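Local coordinates for putative uncharacterized protein (PDB 5T8V) that probably helps load cohesin onto chromatin, the chain being the HEAT-repeat C-terminal fragment of the loader subunit Scc2, at residues L968-F973 against S1023-V1028; L779-V784 against L843-I848; L309-V314 against P419-A424; R511-Y516 against L595-I600. All coordinates share one frame; numbering follows the deposited sequence.

Interaction 1 of 4, residues L968-F973 against S1023-V1028; sequences LKIRQF and SWPLDV
Ile970, near the beginning of helix 969-986, meets three residues of 1023-1028, CG2 touching two of them and CD1 the third. Its first torsion (chi1 -68°) keeps CG1 beside the backbone N and places CG2 beside the carbonyl carbon; from there CG2 of Ile970 lies 3.5 Å from CB of Asp1027. The same methyl is 3.7 Å from CG2 of Val1028, and these two side chains run roughly perpendicular to each other. Further out, CD1 of Ile970 comes within 4.2 Å of CG of Pro1025, the N-cap residue of helix 1026-1042. With an alanine here, the Pro1025 ring and CG2 of Val1028 would probably lose their apolar mate, leaving a gap between the two helix beginnings. The contact thus ties together the opening turns of two helices in the HEAT-repeat solenoid, over a modest 233 Å² of buried surface. Three residues on, Phe973 also turns to this side: CG stands anti to the backbone N (chi1 163°), and CE2 of Phe973 packs 3.6 Å from CG1 of Val1028. The two methyls of Val1028 are therefore shared, CG1 with the phenyl group and CG2 with the isoleucine. The carbonyl oxygen of Val1028 sits near the plane of the Phe973 ring, at its edge, 3.3 Å from CE2. Phe1019 meets the same phenyl ring with its own ring steeply inclined, while Thr956 of helix 940-960 also touches it.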
loop_
_atom_site.group_PDB
_atom_site.type_symbol
_atom_site.label_atom_id
_atom_site.label_comp_id
_atom_site.label_asym_id
_atom_site.label_seq_id
_atom_site.Cartn_x
_atom_site.Cartn_y
_atom_site.Cartn_z
ATOM N N LEU A 968 5.399 36.276 -58.245
ATOM C CA LEU A 968 4.192 36.949 -57.776
ATOM C C LEU A 968 2.921 36.395 -58.403
ATOM O O LEU A 968 1.923 36.209 -57.702
ATOM C CB LEU A 968 4.287 38.452 -58.059
ATOM C CG LEU A 968 3.037 39.290 -57.774
ATOM C CD1 LEU A 968 2.538 39.077 -56.353
ATOM C CD2 LEU A 968 3.325 40.763 -58.017
ATOM N N LYS A 969 2.929 36.128 -59.711
ATOM C CA LYS A 969 1.746 35.563 -60.351
ATOM C C LYS A 969 1.446 34.160 -59.838
ATOM O O LYS A 969 0.280 33.747 -59.814
ATOM C CB LYS A 969 1.926 35.547 -61.871
ATOM C CG LYS A 969 1.931 36.930 -62.515
ATOM C CD LYS A 969 1.988 36.841 -64.034
ATOM C CE LYS A 969 2.111 38.220 -64.670
ATOM N NZ LYS A 969 3.457 38.820 -64.455
ATOM N N ILE A 970 2.474 33.418 -59.421
ATOM C CA ILE A 970 2.256 32.076 -58.889
ATOM C C ILE A 970 1.469 32.139 -57.586
ATOM O O ILE A 970 0.611 31.289 -57.323
ATOM C CB ILE A 970 3.602 31.350 -58.704
ATOM C CG1 ILE A 970 4.231 31.062 -60.071
ATOM C CG2 ILE A 970 3.415 30.050 -57.911
ATOM C CD1 ILE A 970 5.627 30.458 -60.006
ATOM N N ARG A 971 1.753 33.135 -56.744
ATOM C CA ARG A 971 0.996 33.286 -55.506
ATOM C C ARG A 971 -0.430 33.739 -55.793
ATOM O O ARG A 971 -1.383 33.250 -55.171
ATOM C CB ARG A 971 1.711 34.267 -54.575
ATOM C CG ARG A 971 3.118 33.817 -54.193
ATOM C CD ARG A 971 3.765 34.721 -53.153
ATOM N NE ARG A 971 4.077 36.046 -53.680
ATOM C CZ ARG A 971 4.860 36.931 -53.068
ATOM N NH1 ARG A 971 5.422 36.636 -51.902
ATOM N NH2 ARG A 971 5.085 38.113 -53.625
ATOM N N GLN A 972 -0.598 34.663 -56.743
ATOM C CA GLN A 972 -1.936 35.025 -57.199
ATOM C C GLN A 972 -2.726 33.783 -57.586
ATOM O O GLN A 972 -3.871 33.597 -57.153
ATOM C CB GLN A 972 -1.849 35.986 -58.385
ATOM C CG GLN A 972 -1.223 37.331 -58.070
ATOM C CD GLN A 972 -1.319 38.296 -59.237
ATOM O OE1 GLN A 972 -2.232 38.203 -60.058
ATOM N NE2 GLN A 972 -0.371 39.222 -59.321
ATOM N N PHE A 973 -2.125 32.915 -58.405
ATOM C CA PHE A 973 -2.803 31.681 -58.785
ATOM C C PHE A 973 -3.090 30.812 -57.569
ATOM O O PHE A 973 -4.149 30.181 -57.487
ATOM C CB PHE A 973 -1.973 30.890 -59.789
ATOM C CG PHE A 973 -2.408 29.463 -59.908
ATOM C CD1 PHE A 973 -3.553 29.137 -60.611
ATOM C CD2 PHE A 973 -1.694 28.451 -59.289
ATOM C CE1 PHE A 973 -3.973 27.831 -60.707
ATOM C CE2 PHE A 973 -2.109 27.136 -59.385
ATOM C CZ PHE A 973 -3.248 26.826 -60.098
ATOM N N SER A 1023 4.723 19.802 -66.233
ATOM C CA SER A 1023 5.310 20.906 -66.983
ATOM C C SER A 1023 5.331 22.199 -66.179
ATOM O O SER A 1023 6.108 23.104 -66.503
ATOM C CB SER A 1023 4.536 21.116 -68.284
ATOM O OG SER A 1023 4.416 19.899 -69.000
ATOM N N TRP A 1024 4.502 22.305 -65.147
ATOM C CA TRP A 1024 4.443 23.492 -64.310
ATOM C C TRP A 1024 5.360 23.344 -63.106
ATOM O O TRP A 1024 5.738 22.230 -62.731
ATOM C CB TRP A 1024 3.009 23.728 -63.843
ATOM C CG TRP A 1024 2.043 23.937 -64.966
ATOM C CD1 TRP A 1024 1.313 22.981 -65.609
ATOM C CD2 TRP A 1024 1.702 25.186 -65.581
ATOM N NE1 TRP A 1024 0.538 23.557 -66.586
ATOM C CE2 TRP A 1024 0.759 24.909 -66.591
ATOM C CE3 TRP A 1024 2.104 26.510 -65.379
ATOM C CZ2 TRP A 1024 0.211 25.905 -67.392
ATOM C CZ3 TRP A 1024 1.559 27.498 -66.175
ATOM C CH2 TRP A 1024 0.622 27.191 -67.170
ATOM N N PRO A 1025 5.743 24.456 -62.470
ATOM C CA PRO A 1025 6.554 24.355 -61.249
ATOM C C PRO A 1025 5.769 23.755 -60.095
ATOM O O PRO A 1025 4.571 23.487 -60.225
ATOM C CB PRO A 1025 6.957 25.808 -60.969
ATOM C CG PRO A 1025 5.907 26.626 -61.627
ATOM C CD PRO A 1025 5.486 25.858 -62.846
ATOM N N LEU A 1026 6.432 23.544 -58.959
ATOM C CA LEU A 1026 5.774 22.899 -57.830
ATOM C C LEU A 1026 4.823 23.853 -57.116
ATOM O O LEU A 1026 3.736 23.444 -56.687
ATOM C CB LEU A 1026 6.825 22.358 -56.858
ATOM C CG LEU A 1026 6.436 21.141 -56.015
ATOM C CD1 LEU A 1026 6.126 19.938 -56.895
ATOM C CD2 LEU A 1026 7.549 20.802 -55.037
ATOM N N ASP A 1027 5.209 25.125 -56.989
ATOM C CA ASP A 1027 4.341 26.111 -56.353
ATOM C C ASP A 1027 3.017 26.269 -57.085
ATOM O O ASP A 1027 2.067 26.817 -56.513
ATOM C CB ASP A 1027 5.051 27.464 -56.274
ATOM C CG ASP A 1027 6.239 27.449 -55.331
ATOM O OD1 ASP A 1027 6.275 26.585 -54.428
ATOM O OD2 ASP A 1027 7.135 28.305 -55.492
ATOM N N VAL A 1028 2.931 25.812 -58.330
ATOM C CA VAL A 1028 1.693 25.851 -59.102
ATOM C C VAL A 1028 0.964 24.516 -59.044
ATOM O O VAL A 1028 -0.249 24.470 -58.839
ATOM C CB VAL A 1028 1.993 26.264 -60.560
ATOM C CG1 VAL A 1028 0.742 26.157 -61.429
ATOM C CG2 VAL A 1028 2.546 27.680 -60.600
#

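Interaction 2 of 4, residues L779-V784 against L843-I848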
loop_
_atom_site.group_PDB
_atom_site.type_symbol
_atom_site.label_atom_id
_atom_site.label_comp_id
_atom_site.label_asym_id
_atom_site.label_seq_id
_atom_site.Cartn_x
_atom_site.Cartn_y
_atom_site.Cartn_z
ATOM N N LEU A 779 -12.909 28.403 -14.673
ATOM C CA LEU A 779 -12.303 27.079 -14.585
ATOM C C LEU A 779 -12.403 26.340 -15.912
ATOM O O LEU A 779 -11.480 25.609 -16.297
ATOM C CB LEU A 779 -12.966 26.268 -13.472
ATOM C CG LEU A 779 -12.686 26.714 -12.034
ATOM C CD1 LEU A 779 -13.505 25.879 -11.064
ATOM C CD2 LEU A 779 -11.206 26.620 -11.696
ATOM N N MET A 780 -13.515 26.515 -16.627
ATOM C CA MET A 780 -13.646 25.890 -17.939
ATOM C C MET A 780 -12.632 26.467 -18.919
ATOM O O MET A 780 -11.930 25.723 -19.613
ATOM C CB MET A 780 -15.069 26.073 -18.465
ATOM C CG MET A 780 -16.128 25.391 -17.617
ATOM S SD MET A 780 -17.775 25.522 -18.328
ATOM C CE MET A 780 -17.625 24.401 -19.707
ATOM N N VAL A 781 -12.537 27.798 -18.982
ATOM C CA VAL A 781 -11.591 28.436 -19.895
ATOM C C VAL A 781 -10.178 27.939 -19.619
ATOM O O VAL A 781 -9.455 27.529 -20.535
ATOM C CB VAL A 781 -11.684 29.969 -19.778
ATOM C CG1 VAL A 781 -10.632 30.642 -20.649
ATOM C CG2 VAL A 781 -13.070 30.446 -20.176
ATOM N N GLN A 782 -9.760 27.971 -18.353
ATOM C CA GLN A 782 -8.436 27.471 -18.002
ATOM C C GLN A 782 -8.274 26.014 -18.410
ATOM O O GLN A 782 -7.213 25.614 -18.906
ATOM C CB GLN A 782 -8.191 27.630 -16.503
ATOM C CG GLN A 782 -7.791 29.035 -16.078
ATOM C CD GLN A 782 -7.405 29.121 -14.610
ATOM O OE1 GLN A 782 -7.846 30.020 -13.895
ATOM N NE2 GLN A 782 -6.571 28.188 -14.155
ATOM N N THR A 783 -9.318 25.205 -18.217
ATOM C CA THR A 783 -9.209 23.779 -18.510
ATOM C C THR A 783 -9.007 23.531 -20.002
ATOM O O THR A 783 -8.158 22.720 -20.388
ATOM C CB THR A 783 -10.449 23.043 -18.005
ATOM O OG1 THR A 783 -10.605 23.276 -16.598
ATOM C CG2 THR A 783 -10.328 21.538 -18.251
ATOM N N VAL A 784 -9.773 24.211 -20.858
ATOM C CA VAL A 784 -9.628 23.987 -22.294
ATOM C C VAL A 784 -8.335 24.611 -22.802
ATOM O O VAL A 784 -7.677 24.066 -23.697
ATOM C CB VAL A 784 -10.856 24.519 -23.059
ATOM C CG1 VAL A 784 -12.137 23.917 -22.497
ATOM C CG2 VAL A 784 -10.913 26.043 -23.028
ATOM N N LEU A 843 -13.474 32.540 -26.052
ATOM C CA LEU A 843 -14.047 32.148 -27.330
ATOM C C LEU A 843 -13.643 30.738 -27.728
ATOM O O LEU A 843 -14.360 30.102 -28.508
ATOM C CB LEU A 843 -13.634 33.146 -28.411
ATOM C CG LEU A 843 -14.177 34.557 -28.173
ATOM C CD1 LEU A 843 -13.478 35.548 -29.076
ATOM C CD2 LEU A 843 -15.681 34.606 -28.393
ATOM N N GLN A 844 -12.523 30.227 -27.212
ATOM C CA GLN A 844 -12.169 28.844 -27.510
ATOM C C GLN A 844 -13.169 27.860 -26.913
ATOM O O GLN A 844 -13.419 26.803 -27.503
ATOM C CB GLN A 844 -10.756 28.536 -27.010
ATOM C CG GLN A 844 -9.656 29.082 -27.910
ATOM C CD GLN A 844 -9.783 28.591 -29.342
ATOM O OE1 GLN A 844 -10.090 29.363 -30.250
ATOM N NE2 GLN A 844 -9.558 27.298 -29.546
ATOM N N VAL A 845 -13.754 28.186 -25.762
ATOM C CA VAL A 845 -14.763 27.317 -25.156
ATOM C C VAL A 845 -16.152 27.622 -25.709
ATOM O O VAL A 845 -16.953 26.708 -25.930
ATOM C CB VAL A 845 -14.723 27.428 -23.615
ATOM C CG1 VAL A 845 -14.826 28.865 -23.153
ATOM C CG2 VAL A 845 -15.833 26.594 -22.979
ATOM N N LEU A 846 -16.463 28.899 -25.945
ATOM C CA LEU A 846 -17.718 29.223 -26.617
ATOM C C LEU A 846 -17.813 28.529 -27.967
ATOM O O LEU A 846 -18.905 28.132 -28.391
ATOM C CB LEU A 846 -17.849 30.736 -26.792
ATOM C CG LEU A 846 -18.332 31.523 -25.574
ATOM C CD1 LEU A 846 -18.212 33.018 -25.820
ATOM C CD2 LEU A 846 -19.771 31.153 -25.246
ATOM N N MET A 847 -16.679 28.370 -28.649
ATOM C CA MET A 847 -16.644 27.684 -29.935
ATOM C C MET A 847 -17.188 26.264 -29.813
ATOM O O MET A 847 -18.139 25.879 -30.505
ATOM C CB MET A 847 -15.201 27.679 -30.444
ATOM C CG MET A 847 -14.976 27.075 -31.811
ATOM S SD MET A 847 -13.213 27.115 -32.192
ATOM C CE MET A 847 -13.191 26.472 -33.859
ATOM N N ILE A 848 -16.589 25.469 -28.925
ATOM C CA ILE A 848 -17.005 24.080 -28.762
ATOM C C ILE A 848 -18.414 23.992 -28.190
ATOM O O ILE A 848 -19.140 23.028 -28.464
ATOM C CB ILE A 848 -15.987 23.319 -27.893
ATOM C CG1 ILE A 848 -15.788 24.024 -26.544
ATOM C CG2 ILE A 848 -14.671 23.177 -28.654
ATOM C CD1 ILE A 848 -14.679 23.451 -25.690
#
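Val845 faces Met780, Val781 and Val784 at a near-perpendicular crossing of two helices in the HEAT-repeat solenoid. The local axes of 779-784 and 843-848 make an angle of 90° and approach to 9.2 Å, consistent with a short contact of about one turn from each helix, burying 202 Å². Val845 is the central element: of the contact residues it loses most area, and its CA lies nearest to that of Val781. Its side chain stands about at right angles to both valines opposite. CG1 of Val845 sits between its own backbone N and carbonyl carbon (chi1 53°), and from this position meets CG2 of Val781 at 3.8 Å. The other valine comes in at the branch point, CG2 of Val784 being 4.1 Å from CB of Val845. A different orientation governs the flank, where Val784 and Ile848 lie alongside one another, head to tail, with CG1 of Val784 4.1 Å from CD1 of Ile848. Met822 of helix 808-824 also touches Val845, and Trp756 packs on Met780. The remaining methyl of Val845, CG2, receives the end of the methionine chain, at 4.3 Å from CE of Met780.

Interaction 3 of 4, residues L309-V314 against P419-A424; sequences LIMRLV and PDWPAA
Met311 and Trp421 form a Met-aromatic contact where helix 305-315 of the HEAT-repeat solenoid packs against the turn leading into helix 423-440. SD of Met311 lies 4.9 Å from the centroid of the six-membered ring of Trp421, 43° off the ring normal, an oblique approach. The two side chains run at about a right angle.

Apolar packing makes up most of the rest. The thioether chain bends at its last torsion (chi3 73°), which carries CE of Met311 to 3.5 Å from CB of Trp421 and to 3.4 Å from CB of Ala424. Nearer the helix, CB of Met311 approaches CB of Ala423 at 4.1 Å, and the same alanine methyl lies 3.6 Å from CG1 of Val314. The small side chain of Ala423 probably allows the close backbone approach, 5.5 Å between CA of Met311 and CA of Ala423. If an alanine stood in place of Trp421, the sulfur would probably lose its aromatic partner and a gap would open beside the Met311 and Arg312 chains.

Charge enters only indirectly. Arg312 lends the indole its aliphatic part, while its guanidinium, tilted 62° to the ring plane, is directed to a salt bridge with Asp259. Gln315 adds a polar link by accepting a hydrogen bond from the backbone N of Ala423. On the indole, CZ3 of Trp421 rests 3.5 Å from CG of Arg312.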
loop_
_atom_site.group_PDB
_atom_site.type_symbol
_atom_site.label_atom_id
_atom_site.label_comp_id
_atom_site.label_asym_id
_atom_site.label_seq_id
_atom_site.Cartn_x
_atom_site.Cartn_y
_atom_site.Cartn_z
ATOM N N LEU A 309 2.359 -11.852 35.503
ATOM C CA LEU A 309 3.322 -12.713 36.182
ATOM C C LEU A 309 4.626 -12.793 35.402
ATOM O O LEU A 309 5.709 -12.657 35.976
ATOM C CB LEU A 309 2.740 -14.111 36.393
ATOM C CG LEU A 309 3.732 -15.117 36.995
ATOM C CD1 LEU A 309 4.206 -14.653 38.367
ATOM C CD2 LEU A 309 3.121 -16.496 37.080
ATOM N N ILE A 310 4.544 -13.032 34.092
ATOM C CA ILE A 310 5.743 -13.070 33.257
ATOM C C ILE A 310 6.581 -11.820 33.486
ATOM O O ILE A 310 7.774 -11.891 33.815
ATOM C CB ILE A 310 5.352 -13.221 31.775
ATOM C CG1 ILE A 310 4.763 -14.612 31.512
ATOM C CG2 ILE A 310 6.546 -12.948 30.857
ATOM C CD1 ILE A 310 5.761 -15.759 31.610
ATOM N N MET A 311 5.960 -10.649 33.328
ATOM C CA MET A 311 6.703 -9.407 33.495
ATOM C C MET A 311 7.298 -9.310 34.894
ATOM O O MET A 311 8.467 -8.939 35.054
ATOM C CB MET A 311 5.794 -8.217 33.199
ATOM C CG MET A 311 5.200 -8.261 31.799
ATOM S SD MET A 311 4.022 -6.943 31.491
ATOM C CE MET A 311 5.144 -5.579 31.368
ATOM N N ARG A 312 6.520 -9.669 35.917
ATOM C CA ARG A 312 7.040 -9.659 37.282
ATOM C C ARG A 312 8.294 -10.517 37.401
ATOM O O ARG A 312 9.288 -10.102 38.007
ATOM C CB ARG A 312 5.970 -10.146 38.258
ATOM C CG ARG A 312 4.942 -9.093 38.623
ATOM C CD ARG A 312 4.189 -9.477 39.885
ATOM N NE ARG A 312 5.075 -9.575 41.040
ATOM C CZ ARG A 312 4.676 -9.924 42.258
ATOM N NH1 ARG A 312 3.401 -10.211 42.488
ATOM N NH2 ARG A 312 5.554 -9.987 43.250
ATOM N N LEU A 313 8.262 -11.724 36.832
ATOM C CA LEU A 313 9.442 -12.581 36.843
ATOM C C LEU A 313 10.615 -11.900 36.155
ATOM O O LEU A 313 11.765 -12.042 36.586
ATOM C CB LEU A 313 9.135 -13.917 36.164
ATOM C CG LEU A 313 8.055 -14.800 36.793
ATOM C CD1 LEU A 313 7.987 -16.134 36.064
ATOM C CD2 LEU A 313 8.307 -15.012 38.273
ATOM N N VAL A 314 10.345 -11.155 35.082
ATOM C CA VAL A 314 11.428 -10.436 34.420
ATOM C C VAL A 314 11.993 -9.345 35.323
ATOM O O VAL A 314 13.185 -9.027 35.239
ATOM C CB VAL A 314 10.950 -9.861 33.076
ATOM C CG1 VAL A 314 12.043 -9.000 32.437
ATOM C CG2 VAL A 314 10.543 -10.984 32.139
ATOM N N PRO A 419 5.134 2.934 34.261
ATOM C CA PRO A 419 6.345 2.767 35.085
ATOM C C PRO A 419 6.261 1.608 36.060
ATOM O O PRO A 419 7.302 1.171 36.565
ATOM C CB PRO A 419 6.465 4.111 35.816
ATOM C CG PRO A 419 5.095 4.696 35.781
ATOM C CD PRO A 419 4.487 4.237 34.495
ATOM N N ASP A 420 5.061 1.099 36.346
ATOM C CA ASP A 420 4.927 -0.088 37.184
ATOM C C ASP A 420 5.452 -1.339 36.501
ATOM O O ASP A 420 5.667 -2.353 37.175
ATOM C CB ASP A 420 3.462 -0.316 37.559
ATOM C CG ASP A 420 2.939 0.719 38.524
ATOM O OD1 ASP A 420 3.575 1.784 38.666
ATOM O OD2 ASP A 420 1.882 0.468 39.139
ATOM N N TRP A 421 5.664 -1.295 35.187
ATOM C CA TRP A 421 5.940 -2.494 34.396
ATOM C C TRP A 421 7.087 -2.227 33.429
ATOM O O TRP A 421 6.916 -2.267 32.208
ATOM C CB TRP A 421 4.679 -2.935 33.657
ATOM C CG TRP A 421 3.572 -3.328 34.579
ATOM C CD1 TRP A 421 2.473 -2.591 34.903
ATOM C CD2 TRP A 421 3.465 -4.555 35.313
ATOM N NE1 TRP A 421 1.683 -3.284 35.790
ATOM C CE2 TRP A 421 2.270 -4.492 36.057
ATOM C CE3 TRP A 421 4.262 -5.701 35.412
ATOM C CZ2 TRP A 421 1.851 -5.531 36.886
ATOM C CZ3 TRP A 421 3.844 -6.731 36.236
ATOM C CH2 TRP A 421 2.650 -6.639 36.962
ATOM N N PRO A 422 8.288 -1.959 33.953
ATOM C CA PRO A 422 9.432 -1.690 33.068
ATOM C C PRO A 422 9.873 -2.883 32.233
ATOM O O PRO A 422 10.678 -2.698 31.310
ATOM C CB PRO A 422 10.537 -1.255 34.042
ATOM C CG PRO A 422 10.136 -1.814 35.357
ATOM C CD PRO A 422 8.638 -1.791 35.372
ATOM N N ALA A 423 9.382 -4.090 32.512
ATOM C CA ALA A 423 9.743 -5.246 31.703
ATOM C C ALA A 423 9.030 -5.275 30.359
ATOM O O ALA A 423 9.416 -6.064 29.489
ATOM C CB ALA A 423 9.443 -6.537 32.465
ATOM N N ALA A 424 8.005 -4.444 30.167
ATOM C CA ALA A 424 7.335 -4.381 28.874
ATOM C C ALA A 424 8.302 -3.954 27.779
ATOM O O ALA A 424 8.352 -4.562 26.704
ATOM C CB ALA A 424 6.150 -3.414 28.940
#

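Interaction 4 of 4, residues R511-Y516 against L595-I600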
loop_
_atom_site.group_PDB
_atom_site.type_symbol
_atom_site.label_atom_id
_atom_site.label_comp_id
_atom_site.label_asym_id
_atom_site.label_seq_id
_atom_site.Cartn_x
_atom_site.Cartn_y
_atom_site.Cartn_z
ATOM N N ARG A 511 14.832 9.921 38.472
ATOM C CA ARG A 511 14.490 10.345 39.824
ATOM C C ARG A 511 12.983 10.491 39.993
ATOM O O ARG A 511 12.405 9.984 40.959
ATOM C CB ARG A 511 15.189 11.665 40.142
ATOM C CG ARG A 511 15.019 12.134 41.581
ATOM C CD ARG A 511 15.987 11.440 42.523
ATOM N NE ARG A 511 16.644 12.412 43.393
ATOM C CZ ARG A 511 16.209 12.767 44.597
ATOM N NH1 ARG A 511 15.111 12.225 45.105
ATOM N NH2 ARG A 511 16.881 13.669 45.298
ATOM N N ALA A 512 12.331 11.196 39.066
ATOM C CA ALA A 512 10.899 11.447 39.196
ATOM C C ALA A 512 10.108 10.146 39.167
ATOM O O ALA A 512 9.206 9.934 39.986
ATOM C CB ALA A 512 10.427 12.386 38.087
ATOM N N THR A 513 10.433 9.259 38.222
ATOM C CA THR A 513 9.739 7.980 38.139
ATOM C C THR A 513 9.893 7.195 39.436
ATOM O O THR A 513 8.914 6.670 39.981
ATOM C CB THR A 513 10.273 7.172 36.955
ATOM O OG1 THR A 513 10.169 7.949 35.757
ATOM C CG2 THR A 513 9.482 5.885 36.780
ATOM N N LEU A 514 11.120 7.117 39.955
ATOM C CA LEU A 514 11.349 6.340 41.167
ATOM C C LEU A 514 10.649 6.960 42.371
ATOM O O LEU A 514 10.134 6.239 43.231
ATOM C CB LEU A 514 12.848 6.202 41.424
ATOM C CG LEU A 514 13.548 5.160 40.550
ATOM C CD1 LEU A 514 15.060 5.303 40.648
ATOM C CD2 LEU A 514 13.123 3.755 40.951
ATOM N N GLU A 515 10.618 8.290 42.454
ATOM C CA GLU A 515 9.938 8.937 43.572
ATOM C C GLU A 515 8.433 8.723 43.491
ATOM O O GLU A 515 7.768 8.553 44.520
ATOM C CB GLU A 515 10.271 10.429 43.598
ATOM C CG GLU A 515 11.728 10.730 43.926
ATOM C CD GLU A 515 12.096 10.369 45.351
ATOM O OE1 GLU A 515 11.183 10.052 46.145
ATOM O OE2 GLU A 515 13.302 10.397 45.678
ATOM N N TYR A 516 7.879 8.722 42.280
ATOM C CA TYR A 516 6.463 8.417 42.112
ATOM C C TYR A 516 6.162 6.996 42.574
ATOM O O TYR A 516 5.312 6.775 43.450
ATOM C CB TYR A 516 6.060 8.612 40.650
ATOM C CG TYR A 516 4.629 8.231 40.353
ATOM C CD1 TYR A 516 3.575 9.050 40.741
ATOM C CD2 TYR A 516 4.330 7.053 39.681
ATOM C CE1 TYR A 516 2.263 8.704 40.471
ATOM C CE2 TYR A 516 3.020 6.698 39.406
ATOM C CZ TYR A 516 1.992 7.527 39.803
ATOM O OH TYR A 516 0.690 7.174 39.529
ATOM N N LEU A 595 5.077 11.174 31.865
ATOM C CA LEU A 595 5.924 11.871 30.902
ATOM C C LEU A 595 7.390 11.519 31.111
ATOM O O LEU A 595 8.126 11.300 30.142
ATOM C CB LEU A 595 5.720 13.385 31.002
ATOM C CG LEU A 595 6.606 14.247 30.097
ATOM C CD1 LEU A 595 6.514 13.809 28.645
ATOM C CD2 LEU A 595 6.218 15.705 30.225
ATOM N N SER A 596 7.834 11.457 32.367
ATOM C CA SER A 596 9.219 11.102 32.653
ATOM C C SER A 596 9.561 9.739 32.069
ATOM O O SER A 596 10.496 9.599 31.268
ATOM C CB SER A 596 9.458 11.115 34.163
ATOM O OG SER A 596 9.251 12.408 34.697
ATOM N N TYR A 597 8.801 8.714 32.457
ATOM C CA TYR A 597 9.093 7.370 31.979
ATOM C C TYR A 597 8.988 7.285 30.462
ATOM O O TYR A 597 9.758 6.555 29.829
ATOM C CB TYR A 597 8.156 6.360 32.644
ATOM C CG TYR A 597 8.495 4.932 32.300
ATOM C CD1 TYR A 597 9.679 4.354 32.745
ATOM C CD2 TYR A 597 7.643 4.164 31.525
ATOM C CE1 TYR A 597 10.000 3.054 32.426
ATOM C CE2 TYR A 597 7.957 2.860 31.203
ATOM C CZ TYR A 597 9.138 2.311 31.656
ATOM O OH TYR A 597 9.454 1.010 31.338
ATOM N N SER A 598 8.057 8.027 29.859
ATOM C CA SER A 598 7.948 8.020 28.404
ATOM C C SER A 598 9.194 8.616 27.759
ATOM O O SER A 598 9.691 8.094 26.753
ATOM C CB SER A 598 6.698 8.783 27.972
ATOM O OG SER A 598 5.537 8.252 28.588
ATOM N N ILE A 599 9.712 9.709 28.322
ATOM C CA ILE A 599 10.969 10.269 27.835
ATOM C C ILE A 599 12.076 9.228 27.928
ATOM O O ILE A 599 12.869 9.058 26.995
ATOM C CB ILE A 599 11.319 11.546 28.622
ATOM C CG1 ILE A 599 10.345 12.669 28.263
ATOM C CG2 ILE A 599 12.741 11.999 28.326
ATOM C CD1 ILE A 599 10.252 13.755 29.314
ATOM N N ILE A 600 12.147 8.512 29.052
ATOM C CA ILE A 600 13.129 7.438 29.173
ATOM C C ILE A 600 12.942 6.418 28.056
ATOM O O ILE A 600 13.918 5.933 27.468
ATOM C CB ILE A 600 13.032 6.788 30.566
ATOM C CG1 ILE A 600 13.479 7.790 31.635
ATOM C CG2 ILE A 600 13.888 5.521 30.634
ATOM C CD1 ILE A 600 13.206 7.352 33.047
#
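The Tyr597 ring is approached obliquely by CG2 of Thr513. The other flat group, the Arg511 guanidinium, is turned edge-on to Glu515, whose CD lies in its plane; NH1 of Arg511 and OE2 of Glu515 form a salt bridge within the helix, and Trp506 adds a cation-pi partner. That pair lies apart from the interface proper, where helices 509-520 and 590-602 of the solenoid cross with local axes 133° apart and 8.9 Å at closest approach. Here the touching groups are small. CB of Ala512 lies 3.6 Å from OG of Ser596, and OG1 of Thr513 is equally far, 3.6 Å, from CB of Ser596. Thr513 has chi1 -55°, which sets OG1 beside its backbone N and leaves CG2 as the branch that meets the tyrosine ring. OG1 of Thr513 also comes to 4.1 Å from CD1 of Ile600. Both hydroxyls are engaged elsewhere, Thr513 OG1 with the carbonyl of Pro509 and Ser596 OG with that of Gln592. With both hydroxyls bonded to carbonyls of their own helices, Ser596 and Thr513 probably contribute mainly van der Waals packing across the contact.

Along the chain the order is interaction 3, interaction 4, interaction 2, interaction 1, each closing before the next opens. Interactions 3 and 4 are neighbours, with centres about 16 Å apart, and they touch: Pro419 and Pro422 of the first pack on Thr513 and Tyr597 of the second, while helix 527-550 contacts both. Interactions 1 and 2 touch neither of these nor each other. Interaction 2 has its centre about 70 Å from that of interaction 3, and interaction 1 is about 40 Å from interaction 2 and about 100 Å from interaction 3, centre to centre. All four join helices, or the turns leading into them, consistent with an elongated helical-repeat body in which neighbouring helices pack on one another along its length.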